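Long-range contact in dihydropteroate synthase (Xanthomonas albilineans, PDB 6Q62), which probably condenses para-aminobenzoate with 6-hydroxymethyl-7,8-dihydropterin diphosphate, releasing diphosphate and forming 7,8-dihydropteroate, the precursor of folates: residues G222-R227 against V262-A267. Residues are numbered along the deposited sequence; the frame is centred on the assembly and turned at random.
Sequences GLSRKR and VHDVAA. With 6GU (6-chloroguanine), chain E; SO4 (sulfate ion), chain H.
Ser224 meets His263 where two neighbouring loops of a TIM barrel, those after parallel strands 220-221 and 259-262, come together at the C-terminal end of the sheet. The tight part is centred on Ser224 OG. The backbone N of His263 donates to Ser224 OG at 3.0 Å, His263 ND1 lies only 2.6 Å from the same Ser224 OG, and a water bonds it as a third partner. Chi1 of -168° swings OG opposite the serine's own N, and this rotation carries it over to the His263 backbone and ring. The hydroxyl meets the imidazole at its edge, and its bond at ND1, together with that from NE2 to a sulfate, holds the ring's rotation. The same water accepts from Asp264 N and donates to Asp264 OD2, bridging Ser224 OG to both.

Toward the more open side, the partly exposed Arg225 reaches Asp264 with its chain extended from CG to NE. Its grip is side-on: Arg225 NE to Asp264 OD2 is 3.0 Å and Arg225 NH2 to Asp264 OD1 is 2.7 Å. Both oxygens use syn lone pairs, and the planes of the two groups differ by 24°, evidence of a nearly coplanar bidentate salt bridge. His263 CB covers one guanidinium face.

Gly222, just before the type II turn Leu223-Lys226, and Lys226, its last residue, belong to the pocket holding 6-chloroguanine. The sulfate, probably from the crystallisation liquor, is also hydrogen-bonded by Arg261 NH2 and Asn27 ND2. At the other ring nitrogen, His263 NE2 donates to sulfate O1 across 3.0 Å, at an N-H...O angle of 146°.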
loop_
_atom_site.group_PDB
_atom_site.type_symbol
_atom_site.label_atom_id
_atom_site.label_comp_id
_atom_site.label_asym_id
_atom_site.label_seq_id
_atom_site.Cartn_x
_atom_site.Cartn_y
_atom_site.Cartn_z
ATOM N N GLY A 222 -6.651 6.601 -11.872
ATOM C CA GLY A 222 -7.655 6.727 -10.826
ATOM C C GLY A 222 -8.325 5.382 -10.585
ATOM O O GLY A 222 -9.175 4.986 -11.373
ATOM N N LEU A 223 -7.953 4.660 -9.519
ATOM C CA LEU A 223 -8.596 3.367 -9.242
ATOM C C LEU A 223 -9.269 3.431 -7.879
ATOM O O LEU A 223 -9.764 2.417 -7.379
ATOM C CB LEU A 223 -7.533 2.236 -9.234
ATOM C CG LEU A 223 -6.750 1.982 -10.524
ATOM C CD1 LEU A 223 -5.309 2.440 -10.384
ATOM C CD2 LEU A 223 -6.729 0.525 -10.850
ATOM N N SER A 224 -9.340 4.626 -7.313
ATOM C CA SER A 224 -9.798 4.846 -5.945
ATOM C C SER A 224 -11.176 4.299 -5.595
ATOM O O SER A 224 -12.200 4.772 -6.059
ATOM C CB SER A 224 -9.701 6.321 -5.586
ATOM O OG SER A 224 -9.880 6.458 -4.193
ATOM N N ARG A 225 -11.175 3.290 -4.703
ATOM C CA ARG A 225 -12.359 2.628 -4.145
ATOM C C ARG A 225 -13.283 2.084 -5.223
ATOM O O ARG A 225 -14.481 1.876 -4.975
ATOM C CB ARG A 225 -13.123 3.580 -3.206
ATOM C CG ARG A 225 -12.262 4.093 -2.037
ATOM C CD ARG A 225 -13.099 5.064 -1.253
ATOM N NE ARG A 225 -12.418 5.560 -0.053
ATOM C CZ ARG A 225 -13.054 6.080 0.990
ATOM N NH1 ARG A 225 -14.374 6.209 0.972
ATOM N NH2 ARG A 225 -12.376 6.485 2.054
ATOM N N LYS A 226 -12.716 1.828 -6.403
ATOM C CA LYS A 226 -13.543 1.383 -7.515
ATOM C C LYS A 226 -13.965 -0.077 -7.392
ATOM O O LYS A 226 -13.352 -0.854 -6.646
ATOM C CB LYS A 226 -12.867 1.679 -8.838
ATOM C CG LYS A 226 -12.832 3.204 -9.075
ATOM C CD LYS A 226 -12.360 3.571 -10.440
ATOM C CE LYS A 226 -12.707 5.034 -10.656
ATOM N NZ LYS A 226 -12.084 5.513 -11.884
ATOM N N ARG A 227 -15.038 -0.448 -8.124
ATOM C CA ARG A 227 -15.605 -1.794 -8.088
ATOM C C ARG A 227 -14.547 -2.851 -8.316
ATOM O O ARG A 227 -14.599 -3.866 -7.624
ATOM C CB ARG A 227 -16.750 -1.943 -9.130
ATOM C CG ARG A 227 -17.368 -3.349 -9.199
ATOM C CD ARG A 227 -18.482 -3.470 -10.235
ATOM N NE ARG A 227 -19.616 -2.593 -9.924
ATOM C CZ ARG A 227 -20.693 -2.954 -9.229
ATOM N NH1 ARG A 227 -20.834 -4.207 -8.809
ATOM N NH2 ARG A 227 -21.654 -2.073 -8.979
ATOM N N VAL A 262 -7.273 10.188 -6.061
ATOM C CA VAL A 262 -7.653 9.375 -4.892
ATOM C C VAL A 262 -8.606 10.034 -3.917
ATOM O O VAL A 262 -8.605 11.249 -3.760
ATOM C CB VAL A 262 -6.369 8.902 -4.126
ATOM C CG1 VAL A 262 -5.286 8.392 -5.085
ATOM C CG2 VAL A 262 -5.795 10.016 -3.255
ATOM N N HIS A 263 -9.337 9.193 -3.147
ATOM C CA HIS A 263 -10.154 9.683 -2.033
ATOM C C HIS A 263 -9.264 9.711 -0.767
ATOM O O HIS A 263 -9.373 10.628 0.043
ATOM C CB HIS A 263 -11.314 8.699 -1.738
ATOM C CG HIS A 263 -12.313 8.577 -2.837
ATOM N ND1 HIS A 263 -12.229 7.577 -3.769
ATOM C CD2 HIS A 263 -13.415 9.325 -3.094
ATOM C CE1 HIS A 263 -13.250 7.759 -4.600
ATOM N NE2 HIS A 263 -14.000 8.790 -4.222
ATOM N N ASP A 264 -8.399 8.694 -0.601
ATOM C CA ASP A 264 -7.610 8.479 0.614
ATOM C C ASP A 264 -6.239 9.105 0.501
ATOM O O ASP A 264 -5.222 8.442 0.229
ATOM C CB ASP A 264 -7.549 6.987 0.906
ATOM C CG ASP A 264 -8.976 6.454 1.000
ATOM O OD1 ASP A 264 -9.644 6.734 2.010
ATOM O OD2 ASP A 264 -9.441 5.827 0.026
ATOM N N VAL A 265 -6.257 10.434 0.609
ATOM C CA VAL A 265 -5.049 11.230 0.371
ATOM C C VAL A 265 -3.926 10.897 1.348
ATOM O O VAL A 265 -2.833 10.560 0.878
ATOM C CB VAL A 265 -5.358 12.728 0.312
ATOM C CG1 VAL A 265 -4.066 13.553 0.235
ATOM C CG2 VAL A 265 -6.260 13.037 -0.893
ATOM N N ALA A 266 -4.140 11.025 2.658
ATOM C CA ALA A 266 -3.055 10.783 3.633
ATOM C C ALA A 266 -2.430 9.406 3.470
ATOM O O ALA A 266 -1.202 9.288 3.466
ATOM C CB ALA A 266 -3.585 10.950 5.064
ATOM N N ALA A 267 -3.268 8.363 3.277
ATOM C CA ALA A 267 -2.740 7.009 3.110
ATOM C C ALA A 267 -1.916 6.856 1.852
ATOM O O ALA A 267 -0.846 6.228 1.891
ATOM C CB ALA A 267 -3.879 5.994 3.129
HETATM CL CL6 6GU E . -10.378 7.340 -13.168
HETATM N N1 6GU E . -9.982 9.637 -14.019
HETATM C C2 6GU E . -10.429 10.940 -14.237
HETATM N N2 6GU E . -9.606 11.670 -14.976
HETATM N N3 6GU E . -11.617 11.475 -13.780
HETATM C C4 6GU E . -12.400 10.582 -13.080
HETATM C C5 6GU E . -12.024 9.234 -12.840
HETATM C C6 6GU E . -10.814 8.873 -13.345
HETATM N N7 6GU E . -13.036 8.597 -12.126
HETATM C C8 6GU E . -14.000 9.587 -11.960
HETATM N N9 6GU E . -13.651 10.781 -12.510
HETATM S S SO4 H . -15.550 9.378 -7.908
HETATM O O1 SO4 H . -15.865 9.270 -6.470
HETATM O O2 SO4 H . -16.633 8.803 -8.717
HETATM O O3 SO4 H . -15.393 10.823 -8.303
HETATM O O4 SO4 H . -14.333 8.647 -8.221
HETATM O O HOH W 1 -8.057 6.068 -2.202
#